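Local coordinates for hypothetical protein aq_1447 (PDB 1YVU) that uses short single-stranded DNA guides to bind complementary target strands and cleave the target RNA, at residues A497-I503 with V516-F522; V568-L574 with E594-K600; P187-D191 with H219-K223; A225-L229 with T249-I254. All blocks are in the same frame, centred on the assembly; numbering follows the deposited sequence.

Interaction 1: A497-I503 with V516-F522; sequences AFVGIDI and VAFTKIF. With CA (calcium ion), chain B.
Val499 and Ile521 meet at the apolar centre, with Val499 CB 4.4 Å from Ile521 CG1. They are a non-hydrogen-bonded antiparallel pair. Ile503 and Ala517 form another such pair further along the same face, with Ile503 CG1 4.2 Å from Ala517 CB. Between these pairs Ile501 and Thr519 lie side by side and point the same way. The Thr519 hydroxyl sits beside the Ile501 branch, with OG1 3.8 Å from CG2. Helix 542-557 covers this row at Ile501, Thr519 and Ile521. On the other face of the hairpin, Phe498 and Phe522 touch through their CB atoms, and the edge of the Phe522 ring meets Phe498 O in plane.

The backbones hold the register. Gly500 N donates to Lys520 O over 2.9 Å, and Lys520 N returns a bond to Gly500 O. Phe518 N donates to Asp502 O over 3.1 Å in an almost straight bond, 175° at the hydrogen. Lys520 NZ leaves the contact for His680 O.

Asp502 forms the polar edge. Its CG is anti to the backbone N (chi1 -171°). OD2 binds the calcium ion at 2.9 Å, and OD1 lies at the same distance. Asp683 also binds this ion, while Ser504 holds Asp502 OD1 by a hydrogen bond. The hairpin of strands 497-505 and 515-522 is characteristic of the RNase H fold, which carries the probable catalytic aspartates of the PIWI domain.

Interaction 2: V568-L574 with E594-K600; sequences VHRDGRL and ELLEIIK
Val568 N donates to Glu594 O over 2.7 Å, with 163° at the hydrogen. It is one rung of a ladder of backbone bonds between two parallel strands. Leu596 N then donates to Val568 O, Arg570 N to Leu596 O, and Ile598 N to Arg570 O.

Side chains pack on both faces of this pair. On one, Val568 and Leu595 lie side by side, with Val568 CB 3.8 Å from Leu595 CD2. Leu574 folds back from the loop and crosses Leu595 at about a right angle, its CD1 3.8 Å from Leu595 CB. On the other face His569 lies alongside Leu596, with His569 CD2 3.8 Å from Leu596 CD1. Ile598 CD1 touches the same histidine at CB, also at 3.8 Å. A hydrogen bond between His569 ND1 and Thr678 OG1 holds the ring.

Beyond the strand, Asp571 and Lys600 form a salt bridge. Their side chains meet at about a right angle, and Lys600 NZ makes a weak hydrogen bond to Asp571 OD1 at 3.2 Å. Lys600 bends at chi2 (-92°) and again at chi4 to reach it. Arg573 and Glu597 make a long ion pair, Arg573 NH1 to Glu597 OE1 3.8 Å. No N-H points at the oxygen, and Arg573 is poorly ordered. Asp571 is probably catalytic, as in related Argonautes, and lies close to Asp502.

The two strands belong to a beta-alpha-beta unit of the PIWI domain. Its helix 576-589 lies against Val568, Leu574 and Leu595. Helix 652-661 covers His569 and Leu596. Strand 497-505 flanks strand 565-570, and strand 641-645 runs beside strand 592-599.

Interaction 3: P187-D191 with H219-K223; sequences PIGID and HKSSK
Gly189 and Ile190 end a type I beta turn that starts at Pro187, and this turn comes up to His219 and Ser221 with the CA atoms of Gly189 and Ser221 5.9 Å apart. Ile190 carries most of the apolar contact. Its CG1 stands over one face of the His219 imidazole, 3.9 Å from the ring centroid and 16° off the ring normal. This is a CH-pi contact. The closest ring atom is His219 CG, 3.7 Å from Ile190 CG1, so the methylene sits towards the rim of the ring. Ile190 CG1 is anti to the carbonyl carbon (chi1 -53°), and the chain then runs on so that CD1 lies over His219 CB at 3.9 Å.

The polar part of the contact is small. Gly189 N donates to Ser221 OG over 3.2 Å, with 139° at the hydrogen, a bent bond. Ser221 OG also lies 3.6 Å from Gly189 CA. Ser222 turns its own hydroxyl back to His219 O, 2.7 Å from Ser222 OG, with the donor above the carbonyl plane. That bond ties the histidine backbone to the next residues of the helix segment.

The contact lies in the PAZ domain. The His219 ring also stacks with Trp40 of the N-terminal domain, so it touches both the PAZ and N-terminal domains. Across the contact the imidazole is met through its face, and its nitrogens make no hydrogen bond to the turn. The chemistry therefore implies joining by carbon packing and one neutral hydrogen bond, with no salt bridge between the segments.

Interaction 4: A225-L229 with T249-I254; sequences AWEEL and TYPATI
Pro251 is the bump of this PAZ-domain contact, where helix 220-231 packs on strand 249-251 and the loop after it. The proline ring fits a hollow lined by Trp226, Leu229 and Ala225. The indole forms its widest wall. Pro251 CG sits over the centre of the six-membered ring, 3.7 Å from the centroid and only 6° off the ring normal, a CH-pi contact. Leu229 bounds the hollow with CD1, 3.8 Å from Pro251 CG. Ala225 is small, and its CB lies 4.3 Å from the same Pro251 CG.

The ends of the contact are filled differently. Thr249 meets the outer part of the indole: its CG2 touches Trp226 CH2 at 4.0 Å, and its carbonyl oxygen lies in plane at the ring edge. Leu229 CD2 reaches Thr253 CG2 at the loop.

No hydrogen bond crosses between the segments, so shape does the joining. Phe210 of helix 207-215 and Leu241 of strand 240-244 also pack on Trp226 and Leu229. At the loop end Ile254 has CG2 anti to its carbonyl carbon, and this methyl meets Ala225 CB at 3.5 Å.

How the interactions relate
Interactions 3 and 4 come first along the chain and lie in the PAZ domain. Interactions 1 and 2 follow in the PIWI domain. Within each pair the centres are 10 Å apart. Interactions 1 and 2 join through the neighbouring strands 497-505 and 565-570, and bring Asp571 close to Asp502, which binds the calcium ion; Asp571 probably completes the metal site. Interactions 3 and 4 share helix 220-231, and the segments 187-191 and 249-254 touch where Pro187 packs on Tyr250 and Ile254. The pairs do not meet: the centres of interactions 1 and 4 are about 42 Å apart. The contacts thus lie in separate lobes, the PAZ lobe and the PIWI lobe with the catalytic centre.

Interaction 1: A497-I503 with V516-F522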
loop_
_atom_site.group_PDB
_atom_site.type_symbol
_atom_site.label_atom_id
_atom_site.label_comp_id
_atom_site.label_asym_id
_atom_site.label_seq_id
_atom_site.Cartn_x
_atom_site.Cartn_y
_atom_site.Cartn_z
ATOM N N ALA A 497 5.134 -24.742 4.005
ATOM C CA ALA A 497 4.004 -23.958 3.418
ATOM C C ALA A 497 4.170 -22.446 3.548
ATOM O O ALA A 497 4.660 -21.937 4.563
ATOM C CB ALA A 497 2.642 -24.366 3.969
ATOM N N PHE A 498 3.764 -21.742 2.492
ATOM C CA PHE A 498 3.842 -20.277 2.407
ATOM C C PHE A 498 2.429 -19.737 2.464
ATOM O O PHE A 498 1.647 -19.930 1.528
ATOM C CB PHE A 498 4.513 -19.848 1.095
ATOM C CG PHE A 498 5.937 -20.288 0.981
ATOM C CD1 PHE A 498 6.258 -21.581 0.550
ATOM C CD2 PHE A 498 6.977 -19.443 1.363
ATOM C CE1 PHE A 498 7.606 -22.025 0.511
ATOM C CE2 PHE A 498 8.323 -19.875 1.327
ATOM C CZ PHE A 498 8.633 -21.167 0.900
ATOM N N VAL A 499 2.057 -19.154 3.593
ATOM C CA VAL A 499 0.713 -18.635 3.698
ATOM C C VAL A 499 0.709 -17.117 3.609
ATOM O O VAL A 499 1.467 -16.450 4.297
ATOM C CB VAL A 499 -0.075 -19.246 4.912
ATOM C CG1 VAL A 499 0.677 -20.405 5.497
ATOM C CG2 VAL A 499 -0.381 -18.258 5.981
ATOM N N GLY A 500 -0.090 -16.581 2.693
ATOM C CA GLY A 500 -0.164 -15.137 2.554
ATOM C C GLY A 500 -1.518 -14.611 2.970
ATOM O O GLY A 500 -2.529 -15.150 2.517
ATOM N N ILE A 501 -1.530 -13.613 3.859
ATOM C CA ILE A 501 -2.785 -13.036 4.346
ATOM C C ILE A 501 -2.891 -11.500 4.242
ATOM O O ILE A 501 -1.872 -10.812 4.148
ATOM C CB ILE A 501 -3.040 -13.381 5.897
ATOM C CG1 ILE A 501 -2.622 -14.820 6.247
ATOM C CG2 ILE A 501 -4.545 -13.187 6.284
ATOM C CD1 ILE A 501 -3.082 -15.352 7.609
ATOM N N ASP A 502 -4.132 -11.026 4.075
ATOM C CA ASP A 502 -4.500 -9.610 4.159
ATOM C C ASP A 502 -5.856 -9.739 4.798
ATOM O O ASP A 502 -6.606 -10.701 4.561
ATOM C CB ASP A 502 -4.670 -8.795 2.865
ATOM C CG ASP A 502 -4.849 -7.229 3.155
ATOM O OD1 ASP A 502 -5.903 -6.782 3.659
ATOM O OD2 ASP A 502 -3.922 -6.419 2.918
ATOM N N ILE A 503 -6.091 -8.824 5.727
ATOM C CA ILE A 503 -7.331 -8.717 6.448
ATOM C C ILE A 503 -7.628 -7.234 6.303
ATOM O O ILE A 503 -6.754 -6.389 6.557
ATOM C CB ILE A 503 -7.161 -9.116 7.932
ATOM C CG1 ILE A 503 -6.747 -10.598 8.041
ATOM C CG2 ILE A 503 -8.462 -8.845 8.684
ATOM C CD1 ILE A 503 -6.519 -11.169 9.455
ATOM N N VAL A 516 -13.070 -8.912 6.096
ATOM C CA VAL A 516 -12.853 -9.980 5.131
ATOM C C VAL A 516 -11.380 -10.401 5.244
ATOM O O VAL A 516 -10.482 -9.537 5.291
ATOM C CB VAL A 516 -13.134 -9.494 3.659
ATOM C CG1 VAL A 516 -12.826 -10.599 2.661
ATOM C CG2 VAL A 516 -14.593 -9.047 3.486
ATOM N N ALA A 517 -11.147 -11.721 5.261
ATOM C CA ALA A 517 -9.798 -12.305 5.321
ATOM C C ALA A 517 -9.541 -13.141 4.091
ATOM O O ALA A 517 -10.365 -13.998 3.736
ATOM C CB ALA A 517 -9.629 -13.196 6.555
ATOM N N PHE A 518 -8.405 -12.899 3.439
ATOM C CA PHE A 518 -8.038 -13.698 2.281
ATOM C C PHE A 518 -6.668 -14.377 2.425
ATOM O O PHE A 518 -5.611 -13.759 2.214
ATOM C CB PHE A 518 -8.137 -12.898 0.978
ATOM C CG PHE A 518 -7.946 -13.735 -0.286
ATOM C CD1 PHE A 518 -8.565 -15.001 -0.428
ATOM C CD2 PHE A 518 -7.144 -13.256 -1.342
ATOM C CE1 PHE A 518 -8.403 -15.778 -1.575
ATOM C CE2 PHE A 518 -6.974 -14.034 -2.512
ATOM C CZ PHE A 518 -7.617 -15.308 -2.614
ATOM N N THR A 519 -6.734 -15.687 2.658
ATOM C CA THR A 519 -5.562 -16.551 2.842
ATOM C C THR A 519 -5.256 -17.384 1.596
ATOM O O THR A 519 -6.169 -17.816 0.864
ATOM C CB THR A 519 -5.740 -17.440 4.106
ATOM O OG1 THR A 519 -5.963 -16.580 5.237
ATOM C CG2 THR A 519 -4.511 -18.314 4.382
ATOM N N LYS A 520 -3.954 -17.519 1.334
ATOM C CA LYS A 520 -3.419 -18.264 0.200
ATOM C C LYS A 520 -2.303 -19.171 0.699
ATOM O O LYS A 520 -1.233 -18.711 1.110
ATOM C CB LYS A 520 -2.858 -17.292 -0.832
ATOM C CG LYS A 520 -3.714 -17.066 -2.017
ATOM C CD LYS A 520 -3.065 -16.091 -2.961
ATOM C CE LYS A 520 -3.326 -14.643 -2.556
ATOM N NZ LYS A 520 -3.752 -13.755 -3.721
ATOM N N ILE A 521 -2.586 -20.461 0.711
ATOM C CA ILE A 521 -1.611 -21.458 1.148
ATOM C C ILE A 521 -0.890 -22.054 -0.068
ATOM O O ILE A 521 -1.546 -22.541 -1.005
ATOM C CB ILE A 521 -2.299 -22.578 1.972
ATOM C CG1 ILE A 521 -3.065 -21.936 3.124
ATOM C CG2 ILE A 521 -1.258 -23.542 2.526
ATOM C CD1 ILE A 521 -4.093 -22.764 3.678
ATOM N N PHE A 522 0.450 -22.009 -0.017
ATOM C CA PHE A 522 1.325 -22.524 -1.079
ATOM C C PHE A 522 2.236 -23.706 -0.679
ATOM O O PHE A 522 2.387 -24.024 0.509
ATOM C CB PHE A 522 2.180 -21.392 -1.658
ATOM C CG PHE A 522 1.424 -20.446 -2.554
ATOM C CD1 PHE A 522 0.728 -19.328 -2.023
ATOM C CD2 PHE A 522 1.440 -20.639 -3.954
ATOM C CE1 PHE A 522 0.059 -18.406 -2.885
ATOM C CE2 PHE A 522 0.777 -19.733 -4.847
ATOM C CZ PHE A 522 0.080 -18.599 -4.301
HETATM CA CA CA B . -4.934 -4.095 4.264
#

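Interaction 2: V568-L574 with E594-K600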
loop_
_atom_site.group_PDB
_atom_site.type_symbol
_atom_site.label_atom_id
_atom_site.label_comp_id
_atom_site.label_asym_id
_atom_site.label_seq_id
_atom_site.Cartn_x
_atom_site.Cartn_y
_atom_site.Cartn_z
ATOM N N VAL A 568 4.667 -17.059 6.831
ATOM C CA VAL A 568 3.491 -16.242 6.638
ATOM C C VAL A 568 3.908 -14.918 6.087
ATOM O O VAL A 568 4.859 -14.324 6.566
ATOM C CB VAL A 568 2.699 -16.005 7.958
ATOM C CG1 VAL A 568 1.455 -15.107 7.722
ATOM C CG2 VAL A 568 2.281 -17.337 8.569
ATOM N N HIS A 569 3.215 -14.476 5.043
ATOM C CA HIS A 569 3.469 -13.175 4.425
ATOM C C HIS A 569 2.225 -12.393 4.687
ATOM O O HIS A 569 1.106 -12.869 4.413
ATOM C CB HIS A 569 3.654 -13.276 2.919
ATOM C CG HIS A 569 4.887 -14.013 2.489
ATOM N ND1 HIS A 569 5.214 -14.178 1.158
ATOM C CD2 HIS A 569 5.869 -14.614 3.198
ATOM C CE1 HIS A 569 6.347 -14.852 1.073
ATOM N NE2 HIS A 569 6.768 -15.129 2.293
ATOM N N ARG A 570 2.418 -11.216 5.268
ATOM C CA ARG A 570 1.316 -10.334 5.586
ATOM C C ARG A 570 1.388 -9.196 4.612
ATOM O O ARG A 570 2.429 -8.536 4.498
ATOM C CB ARG A 570 1.414 -9.827 7.020
ATOM C CG ARG A 570 0.284 -8.903 7.421
ATOM C CD ARG A 570 -1.060 -9.594 7.407
ATOM N NE ARG A 570 -2.124 -8.741 7.921
ATOM C CZ ARG A 570 -2.694 -7.753 7.244
ATOM N NH1 ARG A 570 -2.296 -7.473 5.993
ATOM N NH2 ARG A 570 -3.711 -7.089 7.797
ATOM N N ASP A 571 0.263 -8.948 3.948
ATOM C CA ASP A 571 0.154 -7.896 2.959
ATOM C C ASP A 571 0.389 -6.542 3.607
ATOM O O ASP A 571 0.983 -5.640 3.011
ATOM C CB ASP A 571 -1.221 -7.986 2.312
ATOM C CG ASP A 571 -1.461 -6.932 1.231
ATOM O OD1 ASP A 571 -1.785 -5.760 1.589
ATOM O OD2 ASP A 571 -1.383 -7.298 0.028
ATOM N N GLY A 572 -0.022 -6.407 4.847
ATOM C CA GLY A 572 0.189 -5.120 5.460
ATOM C C GLY A 572 1.163 -5.259 6.573
ATOM O O GLY A 572 2.087 -6.074 6.520
ATOM N N ARG A 573 0.970 -4.382 7.548
ATOM C CA ARG A 573 1.754 -4.381 8.756
ATOM C C ARG A 573 0.961 -5.301 9.693
ATOM O O ARG A 573 -0.272 -5.230 9.760
ATOM C CB ARG A 573 1.915 -2.951 9.343
ATOM C CG ARG A 573 3.118 -2.119 8.801
ATOM C CD ARG A 573 3.695 -1.103 9.849
ATOM N NE ARG A 573 4.872 -0.328 9.388
ATOM C CZ ARG A 573 6.107 -0.399 9.903
ATOM N NH1 ARG A 573 6.385 -1.223 10.908
ATOM N NH2 ARG A 573 7.064 0.400 9.440
ATOM N N LEU A 574 1.660 -6.261 10.281
ATOM C CA LEU A 574 1.074 -7.194 11.228
ATOM C C LEU A 574 0.751 -6.440 12.516
ATOM O O LEU A 574 1.663 -5.950 13.195
ATOM C CB LEU A 574 2.097 -8.271 11.551
ATOM C CG LEU A 574 2.059 -9.609 10.859
ATOM C CD1 LEU A 574 3.371 -10.296 11.058
ATOM C CD2 LEU A 574 0.928 -10.425 11.408
ATOM N N GLU A 594 7.245 -18.414 10.935
ATOM C CA GLU A 594 8.066 -17.349 10.366
ATOM C C GLU A 594 7.035 -16.319 9.911
ATOM O O GLU A 594 6.162 -16.626 9.083
ATOM C CB GLU A 594 8.848 -17.808 9.135
ATOM C CG GLU A 594 9.717 -19.040 9.275
ATOM C CD GLU A 594 11.070 -18.808 9.945
ATOM O OE1 GLU A 594 11.728 -17.766 9.688
ATOM O OE2 GLU A 594 11.500 -19.717 10.697
ATOM N N LEU A 595 7.085 -15.138 10.525
ATOM C CA LEU A 595 6.172 -14.045 10.204
ATOM C C LEU A 595 6.832 -12.902 9.477
ATOM O O LEU A 595 7.821 -12.318 9.953
ATOM C CB LEU A 595 5.503 -13.475 11.456
ATOM C CG LEU A 595 4.643 -14.399 12.313
ATOM C CD1 LEU A 595 4.081 -13.605 13.488
ATOM C CD2 LEU A 595 3.541 -15.047 11.490
ATOM N N LEU A 596 6.298 -12.599 8.300
ATOM C CA LEU A 596 6.811 -11.501 7.504
ATOM C C LEU A 596 5.734 -10.486 7.199
ATOM O O LEU A 596 4.581 -10.844 6.961
ATOM C CB LEU A 596 7.399 -11.983 6.178
ATOM C CG LEU A 596 8.419 -13.114 6.170
ATOM C CD1 LEU A 596 8.981 -13.230 4.812
ATOM C CD2 LEU A 596 9.514 -12.827 7.113
ATOM N N GLU A 597 6.123 -9.218 7.270
ATOM C CA GLU A 597 5.276 -8.074 6.939
ATOM C C GLU A 597 5.779 -7.718 5.530
ATOM O O GLU A 597 6.984 -7.848 5.266
ATOM C CB GLU A 597 5.639 -6.881 7.825
ATOM C CG GLU A 597 4.894 -6.655 9.127
ATOM C CD GLU A 597 5.412 -5.384 9.860
ATOM O OE1 GLU A 597 6.335 -4.717 9.326
ATOM O OE2 GLU A 597 4.905 -5.042 10.969
ATOM N N ILE A 598 4.879 -7.350 4.612
ATOM C CA ILE A 598 5.309 -6.949 3.255
ATOM C C ILE A 598 4.765 -5.561 2.963
ATOM O O ILE A 598 3.605 -5.399 2.620
ATOM C CB ILE A 598 4.963 -8.002 2.140
ATOM C CG1 ILE A 598 5.859 -9.236 2.308
ATOM C CG2 ILE A 598 5.208 -7.413 0.735
ATOM C CD1 ILE A 598 5.529 -10.357 1.396
ATOM N N ILE A 599 5.628 -4.564 3.132
ATOM C CA ILE A 599 5.275 -3.164 2.948
ATOM C C ILE A 599 5.615 -2.682 1.544
ATOM O O ILE A 599 6.799 -2.544 1.204
ATOM C CB ILE A 599 5.971 -2.262 4.035
ATOM C CG1 ILE A 599 5.329 -2.484 5.405
ATOM C CG2 ILE A 599 5.842 -0.754 3.704
ATOM C CD1 ILE A 599 5.821 -3.651 6.149
ATOM N N LYS A 600 4.571 -2.380 0.764
ATOM C CA LYS A 600 4.727 -1.911 -0.613
ATOM C C LYS A 600 4.738 -0.405 -0.792
ATOM O O LYS A 600 5.379 0.106 -1.716
ATOM C CB LYS A 600 3.690 -2.551 -1.543
ATOM C CG LYS A 600 2.276 -2.661 -1.036
ATOM C CD LYS A 600 2.015 -3.978 -0.337
ATOM C CE LYS A 600 0.651 -3.922 0.344
ATOM N NZ LYS A 600 -0.501 -3.800 -0.620
#

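Interaction 3: P187-D191 with H219-K223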
loop_
_atom_site.group_PDB
_atom_site.type_symbol
_atom_site.label_atom_id
_atom_site.label_comp_id
_atom_site.label_asym_id
_atom_site.label_seq_id
_atom_site.Cartn_x
_atom_site.Cartn_y
_atom_site.Cartn_z
ATOM N N PRO A 187 -6.607 17.852 5.143
ATOM C CA PRO A 187 -6.696 19.223 5.691
ATOM C C PRO A 187 -5.425 19.988 5.257
ATOM O O PRO A 187 -4.352 19.383 5.152
ATOM C CB PRO A 187 -6.706 18.988 7.196
ATOM C CG PRO A 187 -7.302 17.636 7.335
ATOM C CD PRO A 187 -6.656 16.867 6.244
ATOM N N ILE A 188 -5.520 21.310 5.089
ATOM C CA ILE A 188 -4.398 22.113 4.583
ATOM C C ILE A 188 -3.013 22.040 5.251
ATOM O O ILE A 188 -2.058 21.525 4.629
ATOM C CB ILE A 188 -4.829 23.588 4.254
ATOM C CG1 ILE A 188 -5.919 23.555 3.164
ATOM C CG2 ILE A 188 -3.619 24.419 3.739
ATOM C CD1 ILE A 188 -6.415 24.908 2.674
ATOM N N GLY A 189 -2.887 22.565 6.469
ATOM C CA GLY A 189 -1.600 22.515 7.149
ATOM C C GLY A 189 -1.353 21.212 7.916
ATOM O O GLY A 189 -0.493 21.172 8.796
ATOM N N ILE A 190 -2.115 20.157 7.586
ATOM C CA ILE A 190 -2.029 18.842 8.241
ATOM C C ILE A 190 -1.584 17.662 7.324
ATOM O O ILE A 190 -2.166 17.428 6.268
ATOM C CB ILE A 190 -3.396 18.505 8.965
ATOM C CG1 ILE A 190 -3.799 19.661 9.907
ATOM C CG2 ILE A 190 -3.317 17.190 9.749
ATOM C CD1 ILE A 190 -5.075 19.471 10.756
ATOM N N ASP A 191 -0.582 16.909 7.808
ATOM C CA ASP A 191 0.042 15.727 7.162
ATOM C C ASP A 191 -0.881 14.474 7.206
ATOM O O ASP A 191 -0.414 13.332 7.341
ATOM C CB ASP A 191 1.342 15.409 7.954
ATOM C CG ASP A 191 2.619 15.564 7.128
ATOM O OD1 ASP A 191 2.656 15.147 5.950
ATOM O OD2 ASP A 191 3.610 16.061 7.723
ATOM N N HIS A 219 -3.875 21.406 15.445
ATOM C CA HIS A 219 -3.087 22.290 14.575
ATOM C C HIS A 219 -3.708 23.671 14.455
ATOM O O HIS A 219 -4.858 23.866 14.827
ATOM C CB HIS A 219 -2.967 21.694 13.175
ATOM C CG HIS A 219 -2.078 20.487 13.080
ATOM N ND1 HIS A 219 -0.885 20.498 12.375
ATOM C CD2 HIS A 219 -2.238 19.217 13.513
ATOM C CE1 HIS A 219 -0.365 19.287 12.376
ATOM N NE2 HIS A 219 -1.163 18.489 13.064
ATOM N N LYS A 220 -2.948 24.599 13.872
ATOM C CA LYS A 220 -3.330 26.008 13.675
ATOM C C LYS A 220 -4.407 26.282 12.612
ATOM O O LYS A 220 -5.334 27.060 12.870
ATOM C CB LYS A 220 -2.076 26.830 13.367
ATOM C CG LYS A 220 -2.248 28.339 13.363
ATOM C CD LYS A 220 -1.032 28.969 12.709
ATOM C CE LYS A 220 -1.041 30.482 12.813
ATOM N NZ LYS A 220 0.218 31.053 12.261
ATOM N N SER A 221 -4.283 25.678 11.419
ATOM C CA SER A 221 -5.275 25.872 10.347
ATOM C C SER A 221 -6.685 25.406 10.756
ATOM O O SER A 221 -7.672 26.021 10.364
ATOM C CB SER A 221 -4.813 25.292 8.979
ATOM O OG SER A 221 -4.269 23.984 9.035
ATOM N N SER A 222 -6.742 24.419 11.656
ATOM C CA SER A 222 -7.987 23.879 12.194
ATOM C C SER A 222 -8.568 24.771 13.310
ATOM O O SER A 222 -9.791 24.822 13.469
ATOM C CB SER A 222 -7.806 22.432 12.671
ATOM O OG SER A 222 -6.685 22.269 13.537
ATOM N N LYS A 223 -7.700 25.483 14.057
ATOM C CA LYS A 223 -8.119 26.436 15.113
ATOM C C LYS A 223 -8.851 27.524 14.359
ATOM O O LYS A 223 -10.039 27.754 14.597
ATOM C CB LYS A 223 -6.922 27.093 15.851
ATOM C CG LYS A 223 -6.262 26.249 16.949
ATOM C CD LYS A 223 -5.266 27.020 17.861
ATOM C CE LYS A 223 -4.601 26.047 18.899
ATOM N NZ LYS A 223 -3.458 26.578 19.731
#

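Interaction 4: A225-L229 with T249-I254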
loop_
_atom_site.group_PDB
_atom_site.type_symbol
_atom_site.label_atom_id
_atom_site.label_comp_id
_atom_site.label_asym_id
_atom_site.label_seq_id
_atom_site.Cartn_x
_atom_site.Cartn_y
_atom_site.Cartn_z
ATOM N N ALA A 225 -10.128 27.408 11.398
ATOM C CA ALA A 225 -11.272 26.932 10.621
ATOM C C ALA A 225 -12.509 26.846 11.531
ATOM O O ALA A 225 -13.641 27.108 11.097
ATOM C CB ALA A 225 -10.970 25.582 10.006
ATOM N N TRP A 226 -12.285 26.489 12.797
ATOM C CA TRP A 226 -13.373 26.404 13.756
ATOM C C TRP A 226 -13.704 27.806 14.246
ATOM O O TRP A 226 -14.884 28.111 14.479
ATOM C CB TRP A 226 -13.038 25.467 14.924
ATOM C CG TRP A 226 -12.979 23.966 14.590
ATOM C CD1 TRP A 226 -11.858 23.184 14.521
ATOM C CD2 TRP A 226 -14.084 23.095 14.283
ATOM N NE1 TRP A 226 -12.188 21.894 14.179
ATOM C CE2 TRP A 226 -13.545 21.810 14.021
ATOM C CE3 TRP A 226 -15.482 23.279 14.182
ATOM C CZ2 TRP A 226 -14.351 20.709 13.686
ATOM C CZ3 TRP A 226 -16.283 22.186 13.847
ATOM C CH2 TRP A 226 -15.712 20.914 13.592
ATOM N N GLU A 227 -12.683 28.679 14.285
ATOM C CA GLU A 227 -12.831 30.091 14.694
ATOM C C GLU A 227 -13.818 30.772 13.756
ATOM O O GLU A 227 -14.772 31.384 14.204
ATOM C CB GLU A 227 -11.481 30.846 14.663
ATOM C CG GLU A 227 -11.426 32.155 15.500
ATOM C CD GLU A 227 -10.067 32.886 15.448
ATOM O OE1 GLU A 227 -9.046 32.251 15.111
ATOM O OE2 GLU A 227 -10.008 34.109 15.753
ATOM N N GLU A 228 -13.673 30.518 12.461
ATOM C CA GLU A 228 -14.538 31.097 11.457
ATOM C C GLU A 228 -15.989 30.640 11.507
ATOM O O GLU A 228 -16.883 31.460 11.448
ATOM C CB GLU A 228 -13.967 30.879 10.051
ATOM C CG GLU A 228 -12.597 31.549 9.773
ATOM C CD GLU A 228 -12.544 33.043 10.126
ATOM O OE1 GLU A 228 -13.288 33.831 9.484
ATOM O OE2 GLU A 228 -11.758 33.410 11.043
ATOM N N LEU A 229 -16.237 29.356 11.729
ATOM C CA LEU A 229 -17.623 28.870 11.741
ATOM C C LEU A 229 -18.399 29.406 12.929
ATOM O O LEU A 229 -19.597 29.655 12.841
ATOM C CB LEU A 229 -17.674 27.343 11.722
ATOM C CG LEU A 229 -16.909 26.485 10.701
ATOM C CD1 LEU A 229 -17.079 25.059 11.128
ATOM C CD2 LEU A 229 -17.386 26.657 9.278
ATOM N N THR A 249 -12.955 14.951 13.297
ATOM C CA THR A 249 -13.930 15.820 12.641
ATOM C C THR A 249 -13.248 17.082 12.177
ATOM O O THR A 249 -12.486 17.697 12.934
ATOM C CB THR A 249 -15.103 16.182 13.557
ATOM O OG1 THR A 249 -15.707 14.976 14.040
ATOM C CG2 THR A 249 -16.169 17.002 12.793
ATOM N N TYR A 250 -13.482 17.420 10.906
ATOM C CA TYR A 250 -12.911 18.612 10.270
ATOM C C TYR A 250 -13.986 19.296 9.422
ATOM O O TYR A 250 -14.881 18.604 8.924
ATOM C CB TYR A 250 -11.715 18.229 9.357
ATOM C CG TYR A 250 -10.452 17.800 10.083
ATOM C CD1 TYR A 250 -9.940 16.498 9.936
ATOM C CD2 TYR A 250 -9.756 18.692 10.926
ATOM C CE1 TYR A 250 -8.748 16.071 10.616
ATOM C CE2 TYR A 250 -8.558 18.286 11.619
ATOM C CZ TYR A 250 -8.060 16.967 11.453
ATOM O OH TYR A 250 -6.901 16.557 12.103
ATOM N N PRO A 251 -13.983 20.662 9.340
ATOM C CA PRO A 251 -14.951 21.439 8.538
ATOM C C PRO A 251 -14.577 21.304 7.079
ATOM O O PRO A 251 -13.385 21.393 6.726
ATOM C CB PRO A 251 -14.694 22.873 8.966
ATOM C CG PRO A 251 -14.207 22.712 10.333
ATOM C CD PRO A 251 -13.251 21.582 10.223
ATOM N N ALA A 252 -15.596 21.130 6.236
ATOM C CA ALA A 252 -15.431 20.982 4.793
ATOM C C ALA A 252 -14.619 22.107 4.164
ATOM O O ALA A 252 -14.050 21.955 3.082
ATOM C CB ALA A 252 -16.778 20.900 4.140
ATOM N N THR A 253 -14.527 23.209 4.901
ATOM C CA THR A 253 -13.803 24.409 4.501
ATOM C C THR A 253 -12.291 24.238 4.392
ATOM O O THR A 253 -11.652 24.904 3.571
ATOM C CB THR A 253 -14.106 25.595 5.438
ATOM O OG1 THR A 253 -13.707 25.266 6.783
ATOM C CG2 THR A 253 -15.602 25.957 5.377
ATOM N N ILE A 254 -11.713 23.352 5.196
ATOM C CA ILE A 254 -10.273 23.142 5.127
ATOM C C ILE A 254 -9.909 21.812 4.488
ATOM O O ILE A 254 -8.743 21.413 4.523
ATOM C CB ILE A 254 -9.580 23.232 6.504
ATOM C CG1 ILE A 254 -10.260 22.293 7.505
ATOM C CG2 ILE A 254 -9.449 24.686 6.930
ATOM C CD1 ILE A 254 -9.296 21.623 8.413
#